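PDB 3R2C: N utilization substance protein B, which binds RNA, probably the boxA antiterminator sequence of ribosomal RNA operons, and probably takes part in transcription antitermination of these genes. Local coordinates for residues G6-A11 and F104-D109; L15-L20 and V33-I38; G78-N83 and D109-Y114. All coordinates share one frame; numbering follows the deposited sequence.

From the N terminus the chain enters helix 3-21, which supplies the first segment of contact 1 and, two turns on, that of contact 2. Contact 2 closes first, a short loop through helix 25-36, and lies nested inside the far longer loop that contact 1 closes when helix 100-114 returns to the side of helix 3-21. Contact 3 opens at the start of helix 79-94 and ends on helix 100-114, so it crosses contact 1 and shares Asp109 with it; contact 2 closes before it begins. Polar bridges join them: Asp9 to Lys36 and Tyr114, and Asp19 to Arg82. Together they tie the N-terminal helices to the RNA-binding helix 100-114.

Contact 1: residues G6-A11 and F104-D109; sequences GARDTA and FIDIVD. With nucleotides of chain E.
Arg8 reaches across from helix 3-21 to Asp106 on helix 100-114 and forms a salt bridge, NH1 to OD2 at 2.7 Å. In this all-helical NusB fold the bridge joins the N-terminal helix to a helix that reads bound RNA. The oxygen lies at the guanidinium edge, near its plane, and accepts on its anti lone pair; the hydrogen bond is bent, with an N-H...O angle of 133°, and the two flat groups are turned 40° apart. Arginine suits the place because its chain, extended from CG to NE, spans the gap between the helices and offers several N-H groups: NE and NH2 are engaged by Glu91 and Glu99, and NH1 also meets O6 of another guanine of the bound RNA. The second oxygen of Asp106 has Lys5 and N2 of a guanine other than G2 as partners.

Further along the helix, Asp109 presents its carboxylate to G2 of chain E, OD2 accepting from N1 at 2.7 Å and OD1 from N2 at 3.1 Å, an acid matched to the Watson-Crick edge of guanine. OD1 also accepts from N4 of C5 of chain E, and the Ile105 carbonyl O takes the same amino group at 2.9 Å. Apolar side chains supply the packing: Ile105 CG2 sits 3.4 Å from C2 of G2, Val108 CG1 touches that cytosine, and one face of the Phe104 ring is covered by U4 of chain E, whose N1 stands 3.5 Å above the ring centre.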
loop_
_atom_site.group_PDB
_atom_site.type_symbol
_atom_site.label_atom_id
_atom_site.label_comp_id
_atom_site.label_asym_id
_atom_site.label_seq_id
_atom_site.Cartn_x
_atom_site.Cartn_y
_atom_site.Cartn_z
ATOM N N GLY A 6 6.396 10.306 9.300
ATOM C CA GLY A 6 5.258 10.736 8.506
ATOM C C GLY A 6 5.520 10.590 7.012
ATOM O O GLY A 6 4.625 10.226 6.251
ATOM N N ALA A 7 6.744 10.868 6.585
ATOM C CA ALA A 7 7.079 10.781 5.155
ATOM C C ALA A 7 7.001 9.333 4.663
ATOM O O ALA A 7 6.582 9.074 3.534
ATOM C CB ALA A 7 8.465 11.344 4.905
ATOM N N ARG A 8 7.408 8.396 5.514
ATOM C CA ARG A 8 7.295 6.970 5.198
ATOM C C ARG A 8 5.833 6.531 5.095
ATOM O O ARG A 8 5.485 5.718 4.236
ATOM C CB ARG A 8 8.039 6.139 6.246
ATOM C CG ARG A 8 9.544 6.302 6.118
ATOM C CD ARG A 8 10.310 5.739 7.324
ATOM N NE ARG A 8 11.724 6.109 7.238
ATOM C CZ ARG A 8 12.422 6.680 8.217
ATOM N NH1 ARG A 8 11.860 6.911 9.409
ATOM N NH2 ARG A 8 13.693 6.998 8.015
ATOM N N ASP A 9 4.971 7.066 5.955
ATOM C CA ASP A 9 3.545 6.783 5.821
ATOM C C ASP A 9 2.996 7.299 4.474
ATOM O O ASP A 9 2.268 6.591 3.767
ATOM C CB ASP A 9 2.751 7.389 6.981
ATOM C CG ASP A 9 1.238 7.235 6.792
ATOM O OD1 ASP A 9 0.717 6.126 7.035
ATOM O OD2 ASP A 9 0.569 8.211 6.382
ATOM N N THR A 10 3.357 8.523 4.105
ATOM C CA THR A 10 2.936 9.066 2.811
ATOM C C THR A 10 3.397 8.177 1.663
ATOM O O THR A 10 2.611 7.831 0.777
ATOM C CB THR A 10 3.494 10.485 2.609
ATOM O OG1 THR A 10 2.949 11.343 3.620
ATOM C CG2 THR A 10 3.142 11.022 1.229
ATOM N N ALA A 11 4.676 7.815 1.679
ATOM C CA ALA A 11 5.262 7.030 0.606
ATOM C C ALA A 11 4.607 5.647 0.538
ATOM O O ALA A 11 4.303 5.149 -0.555
ATOM C CB ALA A 11 6.772 6.890 0.812
ATOM N N PHE A 104 13.314 0.289 10.103
ATOM C CA PHE A 104 12.626 -0.938 10.489
ATOM C C PHE A 104 11.446 -0.622 11.391
ATOM O O PHE A 104 10.353 -1.159 11.215
ATOM C CB PHE A 104 13.567 -1.893 11.245
ATOM C CG PHE A 104 14.323 -2.868 10.359
ATOM C CD1 PHE A 104 15.582 -2.556 9.870
ATOM C CD2 PHE A 104 13.791 -4.122 10.064
ATOM C CE1 PHE A 104 16.283 -3.454 9.072
ATOM C CE2 PHE A 104 14.499 -5.029 9.268
ATOM C CZ PHE A 104 15.741 -4.695 8.777
ATOM N N ILE A 105 11.680 0.218 12.393
ATOM C CA ILE A 105 10.640 0.511 13.357
ATOM C C ILE A 105 9.417 1.117 12.666
ATOM O O ILE A 105 8.296 0.668 12.891
ATOM C CB ILE A 105 11.149 1.446 14.466
ATOM C CG1 ILE A 105 11.968 0.646 15.479
ATOM C CG2 ILE A 105 9.974 2.146 15.174
ATOM C CD1 ILE A 105 12.858 1.504 16.341
ATOM N N ASP A 106 9.627 2.120 11.816
ATOM C CA ASP A 106 8.501 2.759 11.127
ATOM C C ASP A 106 7.811 1.836 10.101
ATOM O O ASP A 106 6.588 1.888 9.953
ATOM C CB ASP A 106 8.953 4.069 10.474
ATOM C CG ASP A 106 9.216 5.164 11.509
ATOM O OD1 ASP A 106 8.714 5.036 12.650
ATOM O OD2 ASP A 106 9.907 6.149 11.182
ATOM N N ILE A 107 8.574 0.981 9.420
ATOM C CA ILE A 107 7.983 0.081 8.411
ATOM C C ILE A 107 7.060 -0.919 9.105
ATOM O O ILE A 107 5.935 -1.127 8.674
ATOM C CB ILE A 107 9.036 -0.715 7.606
ATOM C CG1 ILE A 107 9.867 0.203 6.709
ATOM C CG2 ILE A 107 8.367 -1.795 6.752
ATOM C CD1 ILE A 107 9.063 1.008 5.725
ATOM N N VAL A 108 7.550 -1.534 10.182
ATOM C CA VAL A 108 6.778 -2.516 10.927
ATOM C C VAL A 108 5.578 -1.861 11.643
ATOM O O VAL A 108 4.503 -2.459 11.724
ATOM C CB VAL A 108 7.707 -3.307 11.909
ATOM C CG1 VAL A 108 6.910 -4.254 12.809
ATOM C CG2 VAL A 108 8.760 -4.090 11.109
ATOM N N ASP A 109 5.740 -0.631 12.132
ATOM C CA ASP A 109 4.602 0.113 12.693
ATOM C C ASP A 109 3.485 0.248 11.656
ATOM O O ASP A 109 2.304 0.095 11.983
ATOM C CB ASP A 109 4.990 1.533 13.129
ATOM C CG ASP A 109 5.465 1.616 14.575
ATOM O OD1 ASP A 109 5.511 0.591 15.282
ATOM O OD2 ASP A 109 5.772 2.743 15.015
ATOM P P U E 4 17.703 -1.464 16.631
ATOM O OP1 U E 4 17.327 -1.552 18.057
ATOM O OP2 U E 4 19.060 -1.888 16.215
ATOM O "O5'" U E 4 16.623 -2.204 15.747
ATOM C "C5'" U E 4 15.288 -1.749 15.705
ATOM C "C4'" U E 4 14.405 -2.807 15.136
ATOM O "O4'" U E 4 14.762 -3.027 13.756
ATOM C "C3'" U E 4 14.549 -4.173 15.778
ATOM O "O3'" U E 4 13.800 -4.273 16.976
ATOM C "C2'" U E 4 14.094 -5.114 14.662
ATOM O "O2'" U E 4 12.676 -5.158 14.588
ATOM C "C1'" U E 4 14.608 -4.386 13.424
ATOM N N1 U E 4 15.906 -4.896 12.929
ATOM C C2 U E 4 15.950 -6.146 12.346
ATOM O O2 U E 4 14.994 -6.899 12.292
ATOM N N3 U E 4 17.176 -6.511 11.857
ATOM C C4 U E 4 18.330 -5.762 11.852
ATOM O O4 U E 4 19.347 -6.245 11.356
ATOM C C5 U E 4 18.206 -4.463 12.435
ATOM C C6 U E 4 17.018 -4.087 12.926
ATOM P P C E 5 13.960 -5.541 17.960
ATOM O OP1 C E 5 13.766 -5.043 19.338
ATOM O OP2 C E 5 15.227 -6.223 17.618
ATOM O "O5'" C E 5 12.728 -6.452 17.539
ATOM C "C5'" C E 5 12.011 -7.196 18.504
ATOM C "C4'" C E 5 10.624 -7.525 18.025
ATOM O "O4'" C E 5 9.833 -6.296 17.938
ATOM C "C3'" C E 5 10.543 -8.192 16.641
ATOM O "O3'" C E 5 9.582 -9.256 16.675
ATOM C "C2'" C E 5 10.050 -7.052 15.742
ATOM O "O2'" C E 5 9.345 -7.468 14.594
ATOM C "C1'" C E 5 9.152 -6.280 16.703
ATOM N N1 C E 5 8.860 -4.873 16.289
ATOM C C2 C E 5 7.573 -4.369 16.530
ATOM O O2 C E 5 6.760 -5.067 17.140
ATOM N N3 C E 5 7.234 -3.123 16.131
ATOM C C4 C E 5 8.105 -2.379 15.469
ATOM N N4 C E 5 7.692 -1.163 15.094
ATOM C C5 C E 5 9.418 -2.857 15.182
ATOM C C6 C E 5 9.737 -4.099 15.595
ATOM P P G E 2 13.073 8.391 21.730
ATOM O OP1 G E 2 12.014 8.624 22.699
ATOM O OP2 G E 2 14.429 8.939 21.990
ATOM O "O5'" G E 2 13.164 6.839 21.404
ATOM C "C5'" G E 2 13.311 5.863 22.420
ATOM C "C4'" G E 2 12.822 4.515 21.939
ATOM O "O4'" G E 2 11.380 4.549 21.768
ATOM C "C3'" G E 2 13.333 4.073 20.567
ATOM O "O3'" G E 2 14.638 3.528 20.610
ATOM C "C2'" G E 2 12.275 3.072 20.122
ATOM O "O2'" G E 2 12.492 1.802 20.717
ATOM C "C1'" G E 2 10.998 3.685 20.713
ATOM N N9 G E 2 10.235 4.460 19.711
ATOM C C8 G E 2 10.345 5.792 19.412
ATOM N N7 G E 2 9.539 6.160 18.454
ATOM C C5 G E 2 8.863 5.005 18.094
ATOM C C6 G E 2 7.862 4.794 17.107
ATOM O O6 G E 2 7.359 5.631 16.337
ATOM N N1 G E 2 7.437 3.470 17.078
ATOM C C2 G E 2 7.934 2.474 17.881
ATOM N N2 G E 2 7.392 1.268 17.703
ATOM N N3 G E 2 8.874 2.658 18.804
ATOM C C4 G E 2 9.287 3.941 18.856
#

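Contact 2: residues L15-L20 and V33-I38; sequences LYRWDL and VEEKNI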
loop_
_atom_site.group_PDB
_atom_site.type_symbol
_atom_site.label_atom_id
_atom_site.label_comp_id
_atom_site.label_asym_id
_atom_site.label_seq_id
_atom_site.Cartn_x
_atom_site.Cartn_y
_atom_site.Cartn_z
ATOM N N LEU A 15 2.625 3.932 -2.713
ATOM C CA LEU A 15 2.974 2.639 -3.284
ATOM C C LEU A 15 1.787 1.679 -3.210
ATOM O O LEU A 15 1.534 0.936 -4.142
ATOM C CB LEU A 15 4.186 2.034 -2.551
ATOM C CG LEU A 15 5.494 2.826 -2.709
ATOM C CD1 LEU A 15 6.659 2.177 -1.934
ATOM C CD2 LEU A 15 5.863 2.977 -4.193
ATOM N N TYR A 16 1.065 1.708 -2.094
ATOM C CA TYR A 16 -0.113 0.871 -1.896
ATOM C C TYR A 16 -1.163 1.193 -2.967
ATOM O O TYR A 16 -1.674 0.293 -3.649
ATOM C CB TYR A 16 -0.637 1.073 -0.466
ATOM C CG TYR A 16 -2.001 0.476 -0.136
ATOM C CD1 TYR A 16 -2.136 -0.862 0.225
ATOM C CD2 TYR A 16 -3.141 1.265 -0.147
ATOM C CE1 TYR A 16 -3.382 -1.399 0.550
ATOM C CE2 TYR A 16 -4.376 0.747 0.180
ATOM C CZ TYR A 16 -4.494 -0.585 0.523
ATOM O OH TYR A 16 -5.738 -1.094 0.824
ATOM N N ARG A 17 -1.453 2.476 -3.166
ATOM C CA ARG A 17 -2.407 2.878 -4.204
ATOM C C ARG A 17 -1.945 2.544 -5.610
ATOM O O ARG A 17 -2.746 2.175 -6.475
ATOM C CB ARG A 17 -2.665 4.379 -4.135
ATOM C CG ARG A 17 -3.807 4.712 -3.240
ATOM C CD ARG A 17 -3.896 6.196 -2.981
ATOM N NE ARG A 17 -4.480 6.429 -1.671
ATOM C CZ ARG A 17 -5.028 7.573 -1.289
ATOM N NH1 ARG A 17 -5.085 8.595 -2.126
ATOM N NH2 ARG A 17 -5.539 7.668 -0.075
ATOM N N TRP A 18 -0.653 2.693 -5.845
ATOM C CA TRP A 18 -0.070 2.424 -7.161
ATOM C C TRP A 18 -0.255 0.938 -7.480
ATOM O O TRP A 18 -0.654 0.565 -8.587
ATOM C CB TRP A 18 1.411 2.784 -7.110
ATOM C CG TRP A 18 2.165 2.620 -8.386
ATOM C CD1 TRP A 18 1.759 2.957 -9.640
ATOM C CD2 TRP A 18 3.487 2.094 -8.516
ATOM N NE1 TRP A 18 2.750 2.678 -10.545
ATOM C CE2 TRP A 18 3.827 2.145 -9.877
ATOM C CE3 TRP A 18 4.421 1.594 -7.609
ATOM C CZ2 TRP A 18 5.048 1.700 -10.359
ATOM C CZ3 TRP A 18 5.634 1.149 -8.083
ATOM C CH2 TRP A 18 5.944 1.215 -9.443
ATOM N N ASP A 19 -0.015 0.099 -6.479
ATOM C CA ASP A 19 -0.116 -1.345 -6.647
ATOM C C ASP A 19 -1.560 -1.701 -7.006
ATOM O O ASP A 19 -1.819 -2.533 -7.878
ATOM C CB ASP A 19 0.315 -2.049 -5.354
ATOM C CG ASP A 19 0.818 -3.467 -5.595
ATOM O OD1 ASP A 19 0.931 -3.887 -6.756
ATOM O OD2 ASP A 19 1.090 -4.177 -4.618
ATOM N N LEU A 20 -2.502 -1.034 -6.349
ATOM C CA LEU A 20 -3.920 -1.324 -6.533
ATOM C C LEU A 20 -4.523 -0.737 -7.803
ATOM O O LEU A 20 -5.429 -1.332 -8.390
ATOM C CB LEU A 20 -4.710 -0.807 -5.338
ATOM C CG LEU A 20 -4.548 -1.700 -4.110
ATOM C CD1 LEU A 20 -4.982 -0.961 -2.866
ATOM C CD2 LEU A 20 -5.334 -2.971 -4.315
ATOM N N VAL A 33 -0.840 13.704 -0.851
ATOM C CA VAL A 33 -0.383 14.950 -0.244
ATOM C C VAL A 33 -1.585 15.846 0.085
ATOM O O VAL A 33 -1.668 16.437 1.170
ATOM C CB VAL A 33 0.615 15.689 -1.182
ATOM C CG1 VAL A 33 0.737 17.170 -0.814
ATOM C CG2 VAL A 33 1.990 15.003 -1.157
ATOM N N GLU A 34 -2.534 15.935 -0.834
ATOM C CA GLU A 34 -3.726 16.749 -0.590
ATOM C C GLU A 34 -4.605 16.166 0.514
ATOM O O GLU A 34 -5.131 16.904 1.332
ATOM C CB GLU A 34 -4.529 16.920 -1.880
ATOM C CG GLU A 34 -3.738 17.627 -2.974
ATOM C CD GLU A 34 -4.582 17.975 -4.187
ATOM O OE1 GLU A 34 -5.796 17.665 -4.179
ATOM O OE2 GLU A 34 -4.029 18.560 -5.147
ATOM N N GLU A 35 -4.763 14.846 0.549
ATOM C CA GLU A 35 -5.599 14.213 1.568
ATOM C C GLU A 35 -5.015 14.334 2.968
ATOM O O GLU A 35 -5.756 14.496 3.934
ATOM C CB GLU A 35 -5.812 12.735 1.251
ATOM C CG GLU A 35 -6.741 12.505 0.074
ATOM C CD GLU A 35 -6.552 11.138 -0.539
ATOM O OE1 GLU A 35 -5.838 10.322 0.077
ATOM O OE2 GLU A 35 -7.100 10.883 -1.632
ATOM N N LYS A 36 -3.690 14.238 3.076
ATOM C CA LYS A 36 -3.015 14.354 4.360
ATOM C C LYS A 36 -2.645 15.799 4.672
ATOM O O LYS A 36 -2.074 16.083 5.721
ATOM C CB LYS A 36 -1.736 13.511 4.376
ATOM C CG LYS A 36 -1.964 12.016 4.323
ATOM C CD LYS A 36 -0.638 11.268 4.406
ATOM C CE LYS A 36 -0.117 11.231 5.834
ATOM N NZ LYS A 36 1.298 10.795 5.888
ATOM N N ASN A 37 -2.947 16.703 3.749
ATOM C CA ASN A 37 -2.592 18.105 3.908
ATOM C C ASN A 37 -1.120 18.262 4.300
ATOM O O ASN A 37 -0.801 18.935 5.282
ATOM C CB ASN A 37 -3.505 18.770 4.949
ATOM C CG ASN A 37 -3.512 20.289 4.841
ATOM O OD1 ASN A 37 -3.189 20.855 3.794
ATOM N ND2 ASN A 37 -3.891 20.957 5.925
ATOM N N ILE A 38 -0.230 17.630 3.536
ATOM C CA ILE A 38 1.198 17.814 3.728
ATOM C C ILE A 38 1.530 19.249 3.328
ATOM O O ILE A 38 1.174 19.701 2.238
ATOM C CB ILE A 38 2.042 16.840 2.876
ATOM C CG1 ILE A 38 1.630 15.382 3.122
ATOM C CG2 ILE A 38 3.531 17.021 3.167
ATOM C CD1 ILE A 38 1.708 14.945 4.567
#
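Arg17 meets the carboxylate of Glu35 with the NH1 and NH2 end of its guanidinium, the two side chains coming from opposite directions to bridge two segments whose backbones stay well apart; even the nearest CA atoms, those of Arg17 and Val33, are 12.9 Å from each other. NH2 donates to OE1 at 2.7 Å, on the syn lone pair, while NH1 is shared, 2.9 Å from OE1 and 3.1 Å from OE2. The planes are inclined by 49°, so the fork is twisted rather than flat. Long, flexible residues fit here: Arg17 is extended from CG to NE, and Glu35, with CG anti to its carbonyl carbon (chi1 -72°), runs straight out beyond CG.

Glu35 lies within the Schellman motif that ends helix 25-36, two residues before Asn37, whose phi is positive, and inside the turn closed by Ile38 N to Val33 O. A leucine in place of Arg17 would probably leave Glu35 OE1 without its two donors and the carboxylate held mainly by a basic side chain of another protein chain, which bonds to OE2. Between segments 15-20 and 33-38 the link is one charged pair with two donor nitrogens. OE1 takes two N-H groups of Arg17 and OE2 is shared between NH1 and the neighbouring chain's basic group, so the surrounding positive charge probably stabilises the carboxylate as an anion.

Contact 3: residues G78-N83 and D109-Y114; sequences GYVERN and DLVKKY. With nucleotides of chain E.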
loop_
_atom_site.group_PDB
_atom_site.type_symbol
_atom_site.label_atom_id
_atom_site.label_comp_id
_atom_site.label_asym_id
_atom_site.label_seq_id
_atom_site.Cartn_x
_atom_site.Cartn_y
_atom_site.Cartn_z
ATOM N N GLY A 78 0.446 -9.984 0.953
ATOM C CA GLY A 78 -0.633 -9.024 1.048
ATOM C C GLY A 78 -0.182 -7.730 0.393
ATOM O O GLY A 78 1.022 -7.492 0.245
ATOM N N TYR A 79 -1.138 -6.903 -0.015
ATOM C CA TYR A 79 -0.836 -5.565 -0.515
ATOM C C TYR A 79 -0.109 -4.705 0.534
ATOM O O TYR A 79 0.786 -3.940 0.202
ATOM C CB TYR A 79 -2.126 -4.868 -0.970
ATOM C CG TYR A 79 -2.519 -5.282 -2.364
ATOM C CD1 TYR A 79 -3.285 -6.422 -2.591
ATOM C CD2 TYR A 79 -2.080 -4.564 -3.460
ATOM C CE1 TYR A 79 -3.623 -6.816 -3.899
ATOM C CE2 TYR A 79 -2.395 -4.956 -4.762
ATOM C CZ TYR A 79 -3.162 -6.079 -4.975
ATOM O OH TYR A 79 -3.476 -6.440 -6.273
ATOM N N VAL A 80 -0.475 -4.826 1.801
ATOM C CA VAL A 80 0.224 -4.056 2.829
ATOM C C VAL A 80 1.685 -4.512 2.955
ATOM O O VAL A 80 2.615 -3.695 2.941
ATOM C CB VAL A 80 -0.485 -4.156 4.191
ATOM C CG1 VAL A 80 0.410 -3.605 5.309
ATOM C CG2 VAL A 80 -1.816 -3.413 4.138
ATOM N N GLU A 81 1.891 -5.818 3.046
ATOM C CA GLU A 81 3.235 -6.368 3.253
ATOM C C GLU A 81 4.156 -6.093 2.056
ATOM O O GLU A 81 5.317 -5.719 2.224
ATOM C CB GLU A 81 3.162 -7.876 3.499
ATOM C CG GLU A 81 2.434 -8.257 4.783
ATOM C CD GLU A 81 0.942 -8.494 4.590
ATOM O OE1 GLU A 81 0.275 -7.745 3.843
ATOM O OE2 GLU A 81 0.426 -9.446 5.206
ATOM N N ARG A 82 3.639 -6.260 0.846
ATOM C CA ARG A 82 4.482 -6.127 -0.336
ATOM C C ARG A 82 4.949 -4.683 -0.479
ATOM O O ARG A 82 6.100 -4.424 -0.764
ATOM C CB ARG A 82 3.760 -6.615 -1.601
ATOM C CG ARG A 82 4.449 -6.264 -2.926
ATOM C CD ARG A 82 3.747 -6.949 -4.136
ATOM N NE ARG A 82 2.320 -6.638 -4.151
ATOM C CZ ARG A 82 1.352 -7.475 -3.788
ATOM N NH1 ARG A 82 1.628 -8.726 -3.430
ATOM N NH2 ARG A 82 0.090 -7.062 -3.804
ATOM N N ASN A 83 4.069 -3.731 -0.234
ATOM C CA ASN A 83 4.462 -2.336 -0.400
ATOM C C ASN A 83 5.261 -1.760 0.768
ATOM O O ASN A 83 6.114 -0.883 0.578
ATOM C CB ASN A 83 3.228 -1.525 -0.781
ATOM C CG ASN A 83 2.736 -1.926 -2.150
ATOM O OD1 ASN A 83 3.417 -1.674 -3.121
ATOM N ND2 ASN A 83 1.601 -2.610 -2.228
ATOM N N ASP A 109 5.740 -0.631 12.132
ATOM C CA ASP A 109 4.602 0.113 12.693
ATOM C C ASP A 109 3.485 0.248 11.656
ATOM O O ASP A 109 2.304 0.095 11.983
ATOM C CB ASP A 109 4.990 1.533 13.129
ATOM C CG ASP A 109 5.465 1.616 14.575
ATOM O OD1 ASP A 109 5.511 0.591 15.282
ATOM O OD2 ASP A 109 5.772 2.743 15.015
ATOM N N LEU A 110 3.853 0.575 10.418
ATOM C CA LEU A 110 2.861 0.748 9.358
ATOM C C LEU A 110 2.145 -0.563 9.088
ATOM O O LEU A 110 0.929 -0.593 8.872
ATOM C CB LEU A 110 3.530 1.205 8.058
ATOM C CG LEU A 110 3.938 2.674 7.999
ATOM C CD1 LEU A 110 5.016 2.864 6.935
ATOM C CD2 LEU A 110 2.743 3.569 7.722
ATOM N N VAL A 111 2.912 -1.648 9.047
ATOM C CA VAL A 111 2.315 -2.953 8.764
ATOM C C VAL A 111 1.360 -3.340 9.897
ATOM O O VAL A 111 0.256 -3.847 9.667
ATOM C CB VAL A 111 3.383 -4.029 8.557
ATOM C CG1 VAL A 111 2.724 -5.407 8.414
ATOM C CG2 VAL A 111 4.229 -3.690 7.309
ATOM N N LYS A 112 1.769 -3.061 11.124
ATOM C CA LYS A 112 0.940 -3.387 12.270
ATOM C C LYS A 112 -0.314 -2.520 12.301
ATOM O O LYS A 112 -1.368 -2.949 12.759
ATOM C CB LYS A 112 1.757 -3.242 13.552
ATOM C CG LYS A 112 2.661 -4.452 13.771
ATOM C CD LYS A 112 3.740 -4.203 14.811
ATOM C CE LYS A 112 3.203 -3.582 16.078
ATOM N NZ LYS A 112 4.268 -3.537 17.123
ATOM N N LYS A 113 -0.209 -1.307 11.779
ATOM C CA LYS A 113 -1.325 -0.376 11.827
ATOM C C LYS A 113 -2.398 -0.720 10.803
ATOM O O LYS A 113 -3.583 -0.633 11.108
ATOM C CB LYS A 113 -0.838 1.046 11.579
ATOM C CG LYS A 113 -1.951 2.091 11.482
ATOM C CD LYS A 113 -1.331 3.443 11.163
ATOM C CE LYS A 113 -2.279 4.602 11.429
ATOM N NZ LYS A 113 -1.744 5.872 10.835
ATOM N N TYR A 114 -1.997 -1.095 9.591
ATOM C CA TYR A 114 -2.975 -1.331 8.535
ATOM C C TYR A 114 -3.249 -2.815 8.304
ATOM O O TYR A 114 -4.180 -3.156 7.582
ATOM C CB TYR A 114 -2.524 -0.668 7.228
ATOM C CG TYR A 114 -2.346 0.832 7.330
ATOM C CD1 TYR A 114 -3.415 1.664 7.682
ATOM C CD2 TYR A 114 -1.119 1.421 7.050
ATOM C CE1 TYR A 114 -3.254 3.054 7.764
ATOM C CE2 TYR A 114 -0.950 2.804 7.123
ATOM C CZ TYR A 114 -2.016 3.611 7.485
ATOM O OH TYR A 114 -1.836 4.975 7.553
ATOM P P U E 8 6.243 -17.925 7.952
ATOM O OP1 U E 8 6.725 -18.702 9.127
ATOM O OP2 U E 8 6.320 -18.543 6.602
ATOM O "O5'" U E 8 4.771 -17.383 8.216
ATOM C "C5'" U E 8 4.532 -16.403 9.216
ATOM C "C4'" U E 8 3.129 -15.854 9.138
ATOM O "O4'" U E 8 3.105 -14.654 8.303
ATOM C "C3'" U E 8 2.076 -16.804 8.542
ATOM O "O3'" U E 8 0.860 -16.686 9.277
ATOM C "C2'" U E 8 1.863 -16.233 7.145
ATOM O "O2'" U E 8 0.618 -16.546 6.562
ATOM C "C1'" U E 8 1.993 -14.750 7.443
ATOM N N1 U E 8 2.181 -13.888 6.252
ATOM C C2 U E 8 1.580 -12.642 6.360
ATOM O O2 U E 8 1.012 -12.252 7.371
ATOM N N3 U E 8 1.703 -11.854 5.248
ATOM C C4 U E 8 2.326 -12.181 4.060
ATOM O O4 U E 8 2.339 -11.347 3.157
ATOM C C5 U E 8 2.897 -13.497 4.010
ATOM C C6 U E 8 2.792 -14.293 5.081
ATOM P P C E 5 13.960 -5.541 17.960
ATOM O OP1 C E 5 13.766 -5.043 19.338
ATOM O OP2 C E 5 15.227 -6.223 17.618
ATOM O "O5'" C E 5 12.728 -6.452 17.539
ATOM C "C5'" C E 5 12.011 -7.196 18.504
ATOM C "C4'" C E 5 10.624 -7.525 18.025
ATOM O "O4'" C E 5 9.833 -6.296 17.938
ATOM C "C3'" C E 5 10.543 -8.192 16.641
ATOM O "O3'" C E 5 9.582 -9.256 16.675
ATOM C "C2'" C E 5 10.050 -7.052 15.742
ATOM O "O2'" C E 5 9.345 -7.468 14.594
ATOM C "C1'" C E 5 9.152 -6.280 16.703
ATOM N N1 C E 5 8.860 -4.873 16.289
ATOM C C2 C E 5 7.573 -4.369 16.530
ATOM O O2 C E 5 6.760 -5.067 17.140
ATOM N N3 C E 5 7.234 -3.123 16.131
ATOM C C4 C E 5 8.105 -2.379 15.469
ATOM N N4 C E 5 7.692 -1.163 15.094
ATOM C C5 C E 5 9.418 -2.857 15.182
ATOM C C6 C E 5 9.737 -4.099 15.595
ATOM P P G E 2 13.073 8.391 21.730
ATOM O OP1 G E 2 12.014 8.624 22.699
ATOM O OP2 G E 2 14.429 8.939 21.990
ATOM O "O5'" G E 2 13.164 6.839 21.404
ATOM C "C5'" G E 2 13.311 5.863 22.420
ATOM C "C4'" G E 2 12.822 4.515 21.939
ATOM O "O4'" G E 2 11.380 4.549 21.768
ATOM C "C3'" G E 2 13.333 4.073 20.567
ATOM O "O3'" G E 2 14.638 3.528 20.610
ATOM C "C2'" G E 2 12.275 3.072 20.122
ATOM O "O2'" G E 2 12.492 1.802 20.717
ATOM C "C1'" G E 2 10.998 3.685 20.713
ATOM N N9 G E 2 10.235 4.460 19.711
ATOM C C8 G E 2 10.345 5.792 19.412
ATOM N N7 G E 2 9.539 6.160 18.454
ATOM C C5 G E 2 8.863 5.005 18.094
ATOM C C6 G E 2 7.862 4.794 17.107
ATOM O O6 G E 2 7.359 5.631 16.337
ATOM N N1 G E 2 7.437 3.470 17.078
ATOM C C2 G E 2 7.934 2.474 17.881
ATOM N N2 G E 2 7.392 1.268 17.703
ATOM N N3 G E 2 8.874 2.658 18.804
ATOM C C4 G E 2 9.287 3.941 18.856
#
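Helices 79-94 and 100-114 come together closely at the start of the first, where the CA atoms of Val80 and Val111 lie 6.4 Å apart. This is apolar helix-helix packing within the NusB helical fold, and no hydrogen bond crosses it. Val80 carries it with both branches: CG1, anti to the backbone N (chi1 168°), comes within 4.0 Å of Val111 CA and also faces Val111 CG1, while CG2 lies 4.2 Å from Tyr114 CB. A beta-branched valine suits this seam, being compact enough for a close approach yet able to touch two residues a turn apart. Val111 is covered in turn by Ala119 and Val123 of helix 117-137, and the Tyr114 hydroxyl leads away to a hydrogen bond with Asp9.

Around this packing the two helices present polar groups to the RNA. Gly78 is at the N-cap position of helix 79-94, and its N-H donates to O4 of U8 of chain E at 3.2 Å; a side chain here would run into Glu81 OE1. On helix 100-114, Lys112, bent at chi3 (48°), places NZ 2.9 Å from O2 of C5 of chain E and also bonds to its N3, so its ammonium serves two acceptors of the cytosine. Another protein chain packs a basic side chain on Val80, bonds to Tyr114 O and offers a polar side chain to Glu81 OE2. Glu81, its chain bent at chi2, turns its carboxylate to the uracil and accepts the nearly straight U8 N3 bond on OE2 at 2.7 Å.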